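Local coordinates for cell wall surface anchor family protein (PDB 5JUI), which probably binds keratin 10 and interacts with extracellular DNA, promoting bacterial aggregation in pneumococcal biofilm formation, at residues A[109-114]-A[125-130]; A[169-174]-A[190-195]; A[25-30]-A[50-55]. One frame throughout, in Å; residues are numbered along the deposited sequence.

Contact 1: residues A[109-114]-A[125-130]; sequences VKNYIT and NTSTMT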
ATOM      1  N   VAL A 109       6.730  -4.745 -18.149  1.00 31.25           N
ATOM      2  CA  VAL A 109       7.026  -6.088 -17.673  1.00 34.09           C
ATOM      3  C   VAL A 109       7.065  -7.079 -18.833  1.00 48.65           C
ATOM      4  O   VAL A 109       6.044  -7.337 -19.473  1.00 37.67           O
ATOM      5  CB  VAL A 109       5.970  -6.548 -16.642  1.00 37.62           C
ATOM      6  CG1 VAL A 109       6.245  -7.967 -16.165  1.00 29.00           C
ATOM      7  CG2 VAL A 109       5.921  -5.578 -15.466  1.00 37.40           C
ATOM      8  N   LYS A 110       8.246  -7.629 -19.105  1.00 29.96           N
ATOM      9  CA  LYS A 110       8.388  -8.671 -20.123  1.00 33.93           C
ATOM     10  C   LYS A 110       7.836  -9.986 -19.608  1.00 33.13           C
ATOM     11  O   LYS A 110       8.092 -10.355 -18.470  1.00 40.09           O
ATOM     12  CB  LYS A 110       9.858  -8.860 -20.516  1.00 33.25           C
ATOM     13  CG  LYS A 110      10.473  -7.696 -21.268  1.00 51.73           C
ATOM     14  CD  LYS A 110      11.936  -7.967 -21.600  1.00 75.76           C
ATOM     15  CE  LYS A 110      12.528  -6.807 -22.379  1.00 84.81           C
ATOM     16  NZ  LYS A 110      11.695  -6.504 -23.572  1.00100.02           N
ATOM     17  N   ASN A 111       7.072 -10.682 -20.443  1.00 36.84           N
ATOM     18  CA  ASN A 111       6.521 -11.984 -20.079  1.00 31.78           C
ATOM     19  C   ASN A 111       7.003 -13.065 -21.031  1.00 44.92           C
ATOM     20  O   ASN A 111       6.920 -12.905 -22.249  1.00 37.68           O
ATOM     21  CB  ASN A 111       4.992 -11.943 -20.088  1.00 39.54           C
ATOM     22  CG  ASN A 111       4.428 -10.980 -19.071  1.00 39.72           C
ATOM     23  OD1 ASN A 111       4.567 -11.184 -17.862  1.00 34.30           O
ATOM     24  ND2 ASN A 111       3.763  -9.932 -19.552  1.00 36.20           N
ATOM     25  N   TYR A 112       7.504 -14.167 -20.484  1.00 32.87           N
ATOM     26  CA  TYR A 112       8.029 -15.236 -21.327  1.00 35.86           C
ATOM     27  C   TYR A 112       8.069 -16.599 -20.649  1.00 34.70           C
ATOM     28  O   TYR A 112       7.891 -16.710 -19.436  1.00 36.07           O
ATOM     29  CB  TYR A 112       9.403 -14.860 -21.907  1.00 40.43           C
ATOM     30  CG  TYR A 112      10.435 -14.363 -20.923  1.00 41.86           C
ATOM     31  CD1 TYR A 112      11.485 -15.168 -20.526  1.00 34.75           C
ATOM     32  CD2 TYR A 112      10.380 -13.070 -20.422  1.00 34.09           C
ATOM     33  CE1 TYR A 112      12.441 -14.710 -19.640  1.00 37.38           C
ATOM     34  CE2 TYR A 112      11.328 -12.605 -19.539  1.00 33.65           C
ATOM     35  CZ  TYR A 112      12.357 -13.429 -19.150  1.00 41.79           C
ATOM     36  OH  TYR A 112      13.309 -12.974 -18.267  1.00 46.26           O
ATOM     37  N   ILE A 113       8.284 -17.637 -21.450  1.00 30.97           N
ATOM     38  CA  ILE A 113       8.393 -18.992 -20.935  1.00 27.48           C
ATOM     39  C   ILE A 113       9.869 -19.346 -20.904  1.00 32.13           C
ATOM     40  O   ILE A 113      10.580 -19.130 -21.885  1.00 35.07           O
ATOM     41  CB  ILE A 113       7.647 -20.005 -21.831  1.00 29.97           C
ATOM     42  CG1 ILE A 113       6.145 -19.702 -21.850  1.00 33.51           C
ATOM     43  CG2 ILE A 113       7.890 -21.436 -21.356  1.00 33.65           C
ATOM     44  CD1 ILE A 113       5.476 -19.841 -20.488  1.00 33.12           C
ATOM     45  N   THR A 114      10.337 -19.852 -19.767  1.00 29.22           N
ATOM     46  CA  THR A 114      11.740 -20.227 -19.623  1.00 29.64           C
ATOM     47  C   THR A 114      11.869 -21.738 -19.476  1.00 30.65           C
ATOM     48  O   THR A 114      10.976 -22.390 -18.936  1.00 33.74           O
ATOM     49  CB  THR A 114      12.386 -19.540 -18.398  1.00 39.29           C
ATOM     50  OG1 THR A 114      11.509 -19.643 -17.262  1.00 31.10           O
ATOM     51  CG2 THR A 114      12.631 -18.068 -18.686  1.00 32.73           C
ATOM     52  N   ASN A 125       3.186 -11.098 -24.879  1.00 35.75           N
ATOM     53  CA  ASN A 125       3.095  -9.646 -24.894  1.00 42.57           C
ATOM     54  C   ASN A 125       3.554  -9.014 -23.586  1.00 44.51           C
ATOM     55  O   ASN A 125       3.368  -9.582 -22.510  1.00 40.65           O
ATOM     56  CB  ASN A 125       1.668  -9.202 -25.223  1.00 44.70           C
ATOM     57  CG  ASN A 125       1.318  -9.412 -26.689  1.00 68.08           C
ATOM     58  OD1 ASN A 125       2.118  -9.945 -27.460  1.00 67.78           O
ATOM     59  ND2 ASN A 125       0.115  -9.006 -27.074  1.00 83.32           N
ATOM     60  N   THR A 126       4.171  -7.843 -23.700  1.00 38.27           N
ATOM     61  CA  THR A 126       4.669  -7.090 -22.558  1.00 46.47           C
ATOM     62  C   THR A 126       3.508  -6.495 -21.769  1.00 51.92           C
ATOM     63  O   THR A 126       2.528  -6.039 -22.352  1.00 53.07           O
ATOM     64  CB  THR A 126       5.618  -5.962 -23.024  1.00 46.64           C
ATOM     65  OG1 THR A 126       6.758  -6.541 -23.672  1.00 50.57           O
ATOM     66  CG2 THR A 126       6.094  -5.122 -21.853  1.00 47.94           C
ATOM     67  N   SER A 127       3.610  -6.525 -20.444  1.00 43.94           N
ATOM     68  CA  SER A 127       2.565  -5.990 -19.581  1.00 37.50           C
ATOM     69  C   SER A 127       2.931  -4.595 -19.096  1.00 48.57           C
ATOM     70  O   SER A 127       4.088  -4.188 -19.162  1.00 44.30           O
ATOM     71  CB  SER A 127       2.341  -6.914 -18.383  1.00 42.29           C
ATOM     72  OG  SER A 127       1.851  -8.179 -18.797  1.00 44.18           O
ATOM     73  N   THR A 128       1.947  -3.872 -18.578  1.00 48.54           N
ATOM     74  CA  THR A 128       2.175  -2.520 -18.100  1.00 39.15           C
ATOM     75  C   THR A 128       1.966  -2.470 -16.597  1.00 35.28           C
ATOM     76  O   THR A 128       0.995  -3.017 -16.080  1.00 46.36           O
ATOM     77  CB  THR A 128       1.225  -1.520 -18.795  1.00 55.93           C
ATOM     78  OG1 THR A 128       1.463  -1.540 -20.209  1.00 61.69           O
ATOM     79  CG2 THR A 128       1.443  -0.109 -18.275  1.00 47.67           C
ATOM     80  N   MET A 129       2.904  -1.836 -15.897  1.00 34.57           N
ATOM     81  CA  MET A 129       2.795  -1.642 -14.457  1.00 44.93           C
ATOM     82  C   MET A 129       1.800  -0.515 -14.175  1.00 48.25           C
ATOM     83  O   MET A 129       1.896   0.556 -14.774  1.00 51.80           O
ATOM     84  CB  MET A 129       4.161  -1.260 -13.874  1.00 49.44           C
ATOM     85  CG  MET A 129       5.154  -2.406 -13.699  1.00 57.96           C
ATOM     86  SD  MET A 129       4.870  -3.419 -12.237  1.00 48.48           S
ATOM     87  CE  MET A 129       6.471  -4.214 -12.071  1.00 43.34           C
ATOM     88  N   THR A 130       0.850  -0.747 -13.274  1.00 43.65           N
ATOM     89  CA  THR A 130      -0.033   0.328 -12.821  1.00 51.67           C
ATOM     90  C   THR A 130       0.135   0.516 -11.315  1.00 43.64           C
ATOM     91  O   THR A 130       0.217  -0.461 -10.566  1.00 45.25           O
ATOM     92  CB  THR A 130      -1.516   0.041 -13.156  1.00 64.56           C
ATOM     93  OG1 THR A 130      -1.876  -1.270 -12.696  1.00 73.22           O
ATOM     94  CG2 THR A 130      -1.747   0.123 -14.661  1.00 57.68           C
TER
HETATM   95  O   HOH W   1       7.098  -9.699 -23.181  1.00 38.33           O
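The side-chain amide of Asn-111 is the flat group at the centre of this contact, and it is met at its nitrogen by two oxygens of the facing segment. Asn-111 ND2 donates almost straight to Asn-125 O at 3.0 Å, with the acceptor in the amide plane, and also to Ser-127 OG at 2.7 Å, where the oxygen sits 15° out of that plane and the bond is more bent. Two acceptors on one nitrogen fix the rotation of the amide. Its other end, OD1, bonds to Ser-157 of the second subunit.

The setting is a domain-swapped dimer in which an antiparallel beta-sheet runs on across the subunit interface. Residues 110-114 and 129-130 pair in antiparallel fashion with the second subunit, whereas within the chain 109-114 and 125-130 share a single antiparallel bridge. That bridge is a hydrogen-bonded pair: Val-109 N reaches Ser-127 O at 2.9 Å, and Ser-127 N returns to Val-109 O at 2.7 Å. Strand 110-114 then takes strand 120-123 as its partner within the chain.

Ser-127 illustrates how one hydroxyl can tie two chains together. Its OG lies beside its own backbone N (chi1 -64°), which turns it to Asn-111, and it bonds as well to Gly-139 O of the second subunit.

Along the bridge, the Thr-126 CG2 methyl lies 3.3 Å from Val-109 O, while Thr-126 OG1 and Asn-111 N are joined through a water that accepts from the backbone amide. At the apolar end the Met-129 chain crosses Val-109 at about a right angle, and its bend at chi2 (-79°) brings its end nearer to that residue. Both its CG and its terminal methyl CE come to 3.7 Å from Val-109 CG2.

Contact 2: residues A[169-174]-A[190-195]; sequences SFTFTP and GGKVVE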
ATOM      1  N   SER A 169      -5.685  11.647  -7.499  1.00 36.07           N
ATOM      2  CA  SER A 169      -6.466  10.709  -6.706  1.00 39.05           C
ATOM      3  C   SER A 169      -5.788  10.440  -5.369  1.00 51.16           C
ATOM      4  O   SER A 169      -4.570  10.591  -5.237  1.00 42.04           O
ATOM      5  CB  SER A 169      -6.669   9.392  -7.465  1.00 39.82           C
ATOM      6  OG  SER A 169      -5.434   8.817  -7.851  1.00 54.20           O
ATOM      7  N   PHE A 170      -6.581  10.036  -4.384  1.00 42.96           N
ATOM      8  CA  PHE A 170      -6.056   9.697  -3.069  1.00 38.40           C
ATOM      9  C   PHE A 170      -7.069   8.870  -2.294  1.00 44.34           C
ATOM     10  O   PHE A 170      -8.256   8.856  -2.621  1.00 39.77           O
ATOM     11  CB  PHE A 170      -5.680  10.966  -2.273  1.00 33.43           C
ATOM     12  CG  PHE A 170      -6.866  11.799  -1.825  1.00 38.64           C
ATOM     13  CD1 PHE A 170      -7.529  11.518  -0.639  1.00 30.89           C
ATOM     14  CD2 PHE A 170      -7.292  12.882  -2.577  1.00 40.51           C
ATOM     15  CE1 PHE A 170      -8.611  12.283  -0.227  1.00 36.75           C
ATOM     16  CE2 PHE A 170      -8.372  13.655  -2.170  1.00 35.70           C
ATOM     17  CZ  PHE A 170      -9.033  13.354  -0.995  1.00 39.28           C
ATOM     18  N   THR A 171      -6.594   8.180  -1.263  1.00 37.44           N
ATOM     19  CA  THR A 171      -7.485   7.570  -0.290  1.00 31.43           C
ATOM     20  C   THR A 171      -6.997   7.949   1.096  1.00 36.30           C
ATOM     21  O   THR A 171      -5.796   8.112   1.314  1.00 38.17           O
ATOM     22  CB  THR A 171      -7.539   6.023  -0.396  1.00 43.52           C
ATOM     23  OG1 THR A 171      -6.337   5.462   0.141  1.00 56.20           O
ATOM     24  CG2 THR A 171      -7.718   5.578  -1.841  1.00 38.98           C
ATOM     25  N   PHE A 172      -7.931   8.087   2.029  1.00 36.04           N
ATOM     26  CA  PHE A 172      -7.600   8.426   3.407  1.00 29.62           C
ATOM     27  C   PHE A 172      -8.381   7.535   4.357  1.00 30.18           C
ATOM     28  O   PHE A 172      -9.585   7.332   4.187  1.00 35.57           O
ATOM     29  CB  PHE A 172      -7.894   9.903   3.704  1.00 29.27           C
ATOM     30  CG  PHE A 172      -7.662  10.286   5.137  1.00 33.80           C
ATOM     31  CD1 PHE A 172      -6.388  10.590   5.592  1.00 30.64           C
ATOM     32  CD2 PHE A 172      -8.720  10.331   6.036  1.00 31.78           C
ATOM     33  CE1 PHE A 172      -6.175  10.931   6.918  1.00 33.59           C
ATOM     34  CE2 PHE A 172      -8.515  10.671   7.360  1.00 32.10           C
ATOM     35  CZ  PHE A 172      -7.239  10.973   7.802  1.00 31.42           C
ATOM     36  N   THR A 173      -7.688   7.000   5.354  1.00 33.15           N
ATOM     37  CA  THR A 173      -8.318   6.139   6.348  1.00 27.80           C
ATOM     38  C   THR A 173      -8.252   6.793   7.714  1.00 32.87           C
ATOM     39  O   THR A 173      -7.172   6.926   8.286  1.00 38.03           O
ATOM     40  CB  THR A 173      -7.633   4.762   6.412  1.00 39.67           C
ATOM     41  OG1 THR A 173      -7.511   4.230   5.090  1.00 41.15           O
ATOM     42  CG2 THR A 173      -8.448   3.801   7.259  1.00 47.08           C
ATOM     43  N   PRO A 174      -9.411   7.202   8.244  1.00 35.69           N
ATOM     44  CA  PRO A 174      -9.467   7.874   9.545  1.00 37.18           C
ATOM     45  C   PRO A 174      -9.088   6.924  10.674  1.00 41.20           C
ATOM     46  O   PRO A 174      -9.268   5.714  10.542  1.00 39.92           O
ATOM     47  CB  PRO A 174     -10.940   8.277   9.667  1.00 38.58           C
ATOM     48  CG  PRO A 174     -11.671   7.305   8.804  1.00 48.20           C
ATOM     49  CD  PRO A 174     -10.747   7.003   7.659  1.00 38.38           C
ATOM     50  N   GLY A 190     -14.478   1.626   8.498  1.00115.11           N
ATOM     51  CA  GLY A 190     -15.731   2.002   7.867  1.00 97.36           C
ATOM     52  C   GLY A 190     -15.636   3.182   6.917  1.00 94.11           C
ATOM     53  O   GLY A 190     -15.645   3.013   5.698  1.00101.64           O
ATOM     54  N   GLY A 191     -15.546   4.382   7.483  1.00 97.51           N
ATOM     55  CA  GLY A 191     -15.609   5.608   6.707  1.00 85.00           C
ATOM     56  C   GLY A 191     -14.333   5.966   5.969  1.00 80.31           C
ATOM     57  O   GLY A 191     -13.746   7.018   6.216  1.00 90.15           O
ATOM     58  N   LYS A 192     -13.902   5.103   5.057  1.00 66.81           N
ATOM     59  CA  LYS A 192     -12.729   5.394   4.241  1.00 61.60           C
ATOM     60  C   LYS A 192     -13.065   6.451   3.189  1.00 47.36           C
ATOM     61  O   LYS A 192     -14.134   6.411   2.576  1.00 49.49           O
ATOM     62  CB  LYS A 192     -12.222   4.109   3.578  1.00 55.56           C
ATOM     63  CG  LYS A 192     -10.887   4.220   2.850  1.00 58.20           C
ATOM     64  CD  LYS A 192     -10.371   2.828   2.482  1.00 75.34           C
ATOM     65  CE  LYS A 192      -9.052   2.883   1.721  1.00 94.04           C
ATOM     66  NZ  LYS A 192      -8.631   1.535   1.235  1.00106.66           N
ATOM     67  N   VAL A 193     -12.153   7.394   2.972  1.00 44.11           N
ATOM     68  CA  VAL A 193     -12.385   8.433   1.977  1.00 43.99           C
ATOM     69  C   VAL A 193     -11.609   8.088   0.714  1.00 45.01           C
ATOM     70  O   VAL A 193     -10.397   7.913   0.748  1.00 41.45           O
ATOM     71  CB  VAL A 193     -11.946   9.819   2.478  1.00 43.53           C
ATOM     72  CG1 VAL A 193     -12.091  10.853   1.371  1.00 42.60           C
ATOM     73  CG2 VAL A 193     -12.754  10.223   3.704  1.00 42.70           C
ATOM     74  N   VAL A 194     -12.316   8.005  -0.405  1.00 39.32           N
ATOM     75  CA  VAL A 194     -11.694   7.650  -1.669  1.00 48.06           C
ATOM     76  C   VAL A 194     -12.021   8.680  -2.731  1.00 58.63           C
ATOM     77  O   VAL A 194     -13.185   9.024  -2.935  1.00 53.53           O
ATOM     78  CB  VAL A 194     -12.183   6.268  -2.157  1.00 53.67           C
ATOM     79  CG1 VAL A 194     -11.570   5.922  -3.503  1.00 45.58           C
ATOM     80  CG2 VAL A 194     -11.874   5.193  -1.121  1.00 51.07           C
ATOM     81  N   GLU A 195     -10.998   9.171  -3.419  1.00 46.91           N
ATOM     82  CA  GLU A 195     -11.225  10.193  -4.429  1.00 48.37           C
ATOM     83  C   GLU A 195     -10.510   9.865  -5.731  1.00 59.49           C
ATOM     84  O   GLU A 195      -9.301   9.641  -5.757  1.00 49.46           O
ATOM     85  CB  GLU A 195     -10.801  11.572  -3.917  1.00 47.27           C
ATOM     86  CG  GLU A 195     -11.149  12.701  -4.867  1.00 84.27           C
ATOM     87  CD  GLU A 195     -12.642  12.826  -5.096  1.00103.99           C
ATOM     88  OE1 GLU A 195     -13.420  12.515  -4.168  1.00 99.12           O
ATOM     89  OE2 GLU A 195     -13.040  13.225  -6.211  1.00117.50           O
TER
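Phe-170 and Glu-195 meet ring face to methylene: Glu-195 CB stands over one face of the ring, offset toward its rim, in a CH-pi contact 3.9 Å from the centroid. The phenyl group gets there because CG lies between the backbone N and carbonyl carbon (chi1 70°), which swings the ring over the neighbouring strand. Its CE1 approaches Val-193 CG1 at 4.1 Å. Glu-195 sets CG anti to its backbone N, then bends at chi2 (62°), carrying the carboxylate away so that OE1 bonds to Tyr-32 OH of the second subunit.

Strands 170-172 and 193-195 form a short two-stranded antiparallel ladder within the chain, and the second subunit continues it on the side of 170-172, as befits a domain-swapped dimer. Four backbone hydrogen bonds close the pairs Phe-170 with Glu-195 and Phe-172 with Val-193, the latter through Phe-172 N to Val-193 O at 2.8 Å. Edge-to-face ring contacts join Phe-170 with Phe-60 and Phe-172 with Tyr-62 of the second subunit.

On the face of Thr-171, the extended chain of Lys-192 runs past two threonines, its CE lying 3.9 Å from Thr-173 OG1. Beyond it, Pro-174 CG and CD lie 3.3 Å from the O of Gly-191, the poorly ordered central residue of an inverse gamma turn.

Contact 3: residues A[25-30]-A[50-55]; sequences AKSETK and KVTNDG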
ATOM      1  N   ALA A  25      32.914  -4.214  -7.449  1.00 43.62           N
ATOM      2  CA  ALA A  25      31.861  -4.944  -8.165  1.00 35.69           C
ATOM      3  C   ALA A  25      31.002  -4.054  -9.063  1.00 40.05           C
ATOM      4  O   ALA A  25      30.612  -2.954  -8.674  1.00 36.79           O
ATOM      5  CB  ALA A  25      30.973  -5.698  -7.178  1.00 36.70           C
ATOM      6  N   LYS A  26      30.710  -4.530 -10.266  1.00 33.10           N
ATOM      7  CA  LYS A  26      29.885  -3.762 -11.190  1.00 38.24           C
ATOM      8  C   LYS A  26      28.414  -4.065 -10.944  1.00 39.80           C
ATOM      9  O   LYS A  26      27.544  -3.267 -11.293  1.00 40.50           O
ATOM     10  CB  LYS A  26      30.226  -4.113 -12.643  1.00 34.37           C
ATOM     11  CG  LYS A  26      31.659  -3.803 -13.070  1.00 40.75           C
ATOM     12  CD  LYS A  26      31.928  -2.306 -13.096  1.00 43.96           C
ATOM     13  CE  LYS A  26      33.237  -1.990 -13.804  1.00 44.04           C
ATOM     14  NZ  LYS A  26      34.390  -2.684 -13.183  1.00 46.12           N
ATOM     15  N   SER A  27      28.131  -5.217 -10.343  1.00 36.03           N
ATOM     16  CA  SER A  27      26.771  -5.513  -9.908  1.00 34.95           C
ATOM     17  C   SER A  27      26.718  -6.510  -8.757  1.00 34.04           C
ATOM     18  O   SER A  27      27.665  -7.253  -8.517  1.00 30.14           O
ATOM     19  CB  SER A  27      25.943  -6.051 -11.080  1.00 27.53           C
ATOM     20  OG  SER A  27      26.318  -7.377 -11.401  1.00 36.14           O
ATOM     21  N   GLU A  28      25.581  -6.525  -8.071  1.00 37.42           N
ATOM     22  CA  GLU A  28      25.321  -7.447  -6.977  1.00 33.39           C
ATOM     23  C   GLU A  28      23.921  -8.002  -7.153  1.00 35.72           C
ATOM     24  O   GLU A  28      22.972  -7.260  -7.412  1.00 34.32           O
ATOM     25  CB  GLU A  28      25.417  -6.747  -5.626  1.00 34.97           C
ATOM     26  CG  GLU A  28      25.150  -7.687  -4.459  1.00 53.89           C
ATOM     27  CD  GLU A  28      25.237  -6.998  -3.112  1.00 77.31           C
ATOM     28  OE1 GLU A  28      25.771  -5.871  -3.042  1.00 84.97           O
ATOM     29  OE2 GLU A  28      24.743  -7.575  -2.123  1.00 83.07           O
ATOM     30  N   THR A  29      23.794  -9.310  -6.999  1.00 31.60           N
ATOM     31  CA  THR A  29      22.539  -9.987  -7.264  1.00 31.61           C
ATOM     32  C   THR A  29      22.131 -10.889  -6.110  1.00 35.74           C
ATOM     33  O   THR A  29      22.962 -11.597  -5.549  1.00 35.31           O
ATOM     34  CB  THR A  29      22.640 -10.837  -8.555  1.00 35.57           C
ATOM     35  OG1 THR A  29      22.830  -9.980  -9.688  1.00 37.06           O
ATOM     36  CG2 THR A  29      21.390 -11.678  -8.752  1.00 31.18           C
ATOM     37  N   LYS A  30      20.861 -10.837  -5.726  1.00 30.26           N
ATOM     38  CA  LYS A  30      20.349 -11.766  -4.728  1.00 28.52           C
ATOM     39  C   LYS A  30      19.197 -12.565  -5.302  1.00 35.86           C
ATOM     40  O   LYS A  30      18.375 -12.045  -6.060  1.00 30.38           O
ATOM     41  CB  LYS A  30      19.932 -11.052  -3.440  1.00 39.00           C
ATOM     42  CG  LYS A  30      21.020 -10.163  -2.860  1.00 50.82           C
ATOM     43  CD  LYS A  30      20.564  -9.520  -1.562  1.00 59.58           C
ATOM     44  CE  LYS A  30      21.722  -8.820  -0.866  1.00 58.50           C
ATOM     45  NZ  LYS A  30      21.423  -8.585   0.570  1.00 70.91           N
ATOM     46  N   LYS A  50      14.893 -13.092  -8.762  1.00 29.80           N
ATOM     47  CA  LYS A  50      16.266 -12.647  -8.879  1.00 25.04           C
ATOM     48  C   LYS A  50      16.281 -11.137  -9.001  1.00 29.44           C
ATOM     49  O   LYS A  50      15.583 -10.565  -9.838  1.00 27.44           O
ATOM     50  CB  LYS A  50      16.932 -13.301 -10.092  1.00 34.01           C
ATOM     51  CG  LYS A  50      18.343 -12.816 -10.374  1.00 37.78           C
ATOM     52  CD  LYS A  50      18.964 -13.620 -11.517  1.00 50.76           C
ATOM     53  CE  LYS A  50      20.330 -13.081 -11.906  1.00 71.67           C
ATOM     54  NZ  LYS A  50      20.954 -13.867 -13.008  1.00 78.79           N
ATOM     55  N   VAL A  51      17.066 -10.488  -8.150  1.00 24.83           N
ATOM     56  CA  VAL A  51      17.139  -9.038  -8.154  1.00 29.40           C
ATOM     57  C   VAL A  51      18.587  -8.590  -8.293  1.00 35.46           C
ATOM     58  O   VAL A  51      19.421  -8.891  -7.441  1.00 31.85           O
ATOM     59  CB  VAL A  51      16.537  -8.441  -6.863  1.00 35.70           C
ATOM     60  CG1 VAL A  51      16.551  -6.922  -6.925  1.00 30.98           C
ATOM     61  CG2 VAL A  51      15.119  -8.959  -6.649  1.00 34.12           C
ATOM     62  N   THR A  52      18.871  -7.851  -9.359  1.00 32.28           N
ATOM     63  CA  THR A  52      20.227  -7.390  -9.642  1.00 32.68           C
ATOM     64  C   THR A  52      20.328  -5.880  -9.533  1.00 31.11           C
ATOM     65  O   THR A  52      19.518  -5.149 -10.107  1.00 33.34           O
ATOM     66  CB  THR A  52      20.699  -7.811 -11.057  1.00 28.58           C
ATOM     67  OG1 THR A  52      20.782  -9.236 -11.144  1.00 31.29           O
ATOM     68  CG2 THR A  52      22.064  -7.208 -11.376  1.00 33.57           C
ATOM     69  N   ASN A  53      21.338  -5.427  -8.797  1.00 29.71           N
ATOM     70  CA  ASN A  53      21.599  -4.009  -8.591  1.00 29.33           C
ATOM     71  C   ASN A  53      22.916  -3.628  -9.261  1.00 43.02           C
ATOM     72  O   ASN A  53      23.970  -4.147  -8.882  1.00 35.31           O
ATOM     73  CB  ASN A  53      21.667  -3.723  -7.086  1.00 31.89           C
ATOM     74  CG  ASN A  53      21.784  -2.239  -6.763  1.00 38.60           C
ATOM     75  OD1 ASN A  53      22.205  -1.431  -7.595  1.00 34.23           O
ATOM     76  ND2 ASN A  53      21.418  -1.879  -5.537  1.00 40.25           N
ATOM     77  N   ASP A  54      22.860  -2.749 -10.261  1.00 34.70           N
ATOM     78  CA  ASP A  54      24.075  -2.317 -10.949  1.00 36.21           C
ATOM     79  C   ASP A  54      24.471  -0.890 -10.582  1.00 42.69           C
ATOM     80  O   ASP A  54      25.365  -0.304 -11.196  1.00 47.80           O
ATOM     81  CB  ASP A  54      23.942  -2.465 -12.472  1.00 43.30           C
ATOM     82  CG  ASP A  54      22.909  -1.523 -13.081  1.00 41.46           C
ATOM     83  OD1 ASP A  54      22.398  -0.614 -12.393  1.00 45.05           O
ATOM     84  OD2 ASP A  54      22.603  -1.699 -14.277  1.00 58.96           O
ATOM     85  N   GLY A  55      23.797  -0.332  -9.582  1.00 44.52           N
ATOM     86  CA  GLY A  55      24.068   1.029  -9.165  1.00 37.16           C
ATOM     87  C   GLY A  55      23.152   2.035  -9.831  1.00 40.79           C
ATOM     88  O   GLY A  55      22.795   3.040  -9.228  1.00 42.96           O
TER
HETATM   89  O   HOH W   2      27.858  -0.583 -12.218  1.00 53.87           O
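Thr-29 and Thr-52 meet hydroxyl to hydroxyl, their OG1 atoms 2.6 Å apart in a hydrogen bond that either could donate. Both oxygens lie beside their own backbone N, with chi1 -65° in Thr-29 and -64° in Thr-52, a matched pair of torsions that brings them together across the strands. The Thr-29 methyl is then left facing the aliphatic chain of Lys-50, with CG2 at 3.6 Å from Lys-50 CE.

Behind these side chains stands the backbone of a beta hairpin, strands 28-38 and 43-53, in which Thr-29 and Thr-52 form a non-hydrogen-bonded pair. Hydrogen-bonded pairs flank it: Glu-28 with Asn-53, where Asn-53 N reaches Glu-28 O at 2.8 Å, and Lys-30 with Val-51. Strand 57-65 extends the sheet beyond 43-53, and Val-51 packs on Phe-60 there and on Phe-170 of the second subunit.

Farther out, the ladder gives way to a turn. Asn-53 OD1 accepts from Gly-55 N at 2.8 Å in an Asx turn, while Asp-54 forms a salt bridge with Lys-57. A water donates to both Lys-26 O and Asp-54 O, the latter at 2.7 Å, linking the segments past the last pair.

All three contacts are antiparallel pairings, yet they sit differently in the fold. Contact 3 is a surface contact at the open end of a hairpin, where threonine hydroxyls, lysine methylenes and a water supplement the backbone ladder. Contacts 1 and 2 are partly buried and receive the second subunit's strands directly. Contact 1 reduces the ladder to one bridge and relies on an asparagine amide; contact 2 has a regular short ladder with aromatic packing. Contacts 2 and 3, whose centres lie 38 Å apart on opposite sides of the chain's centre, are related through the dimer: Glu-195 of one subunit forms a long, weak ion pair with Lys-30 of the other.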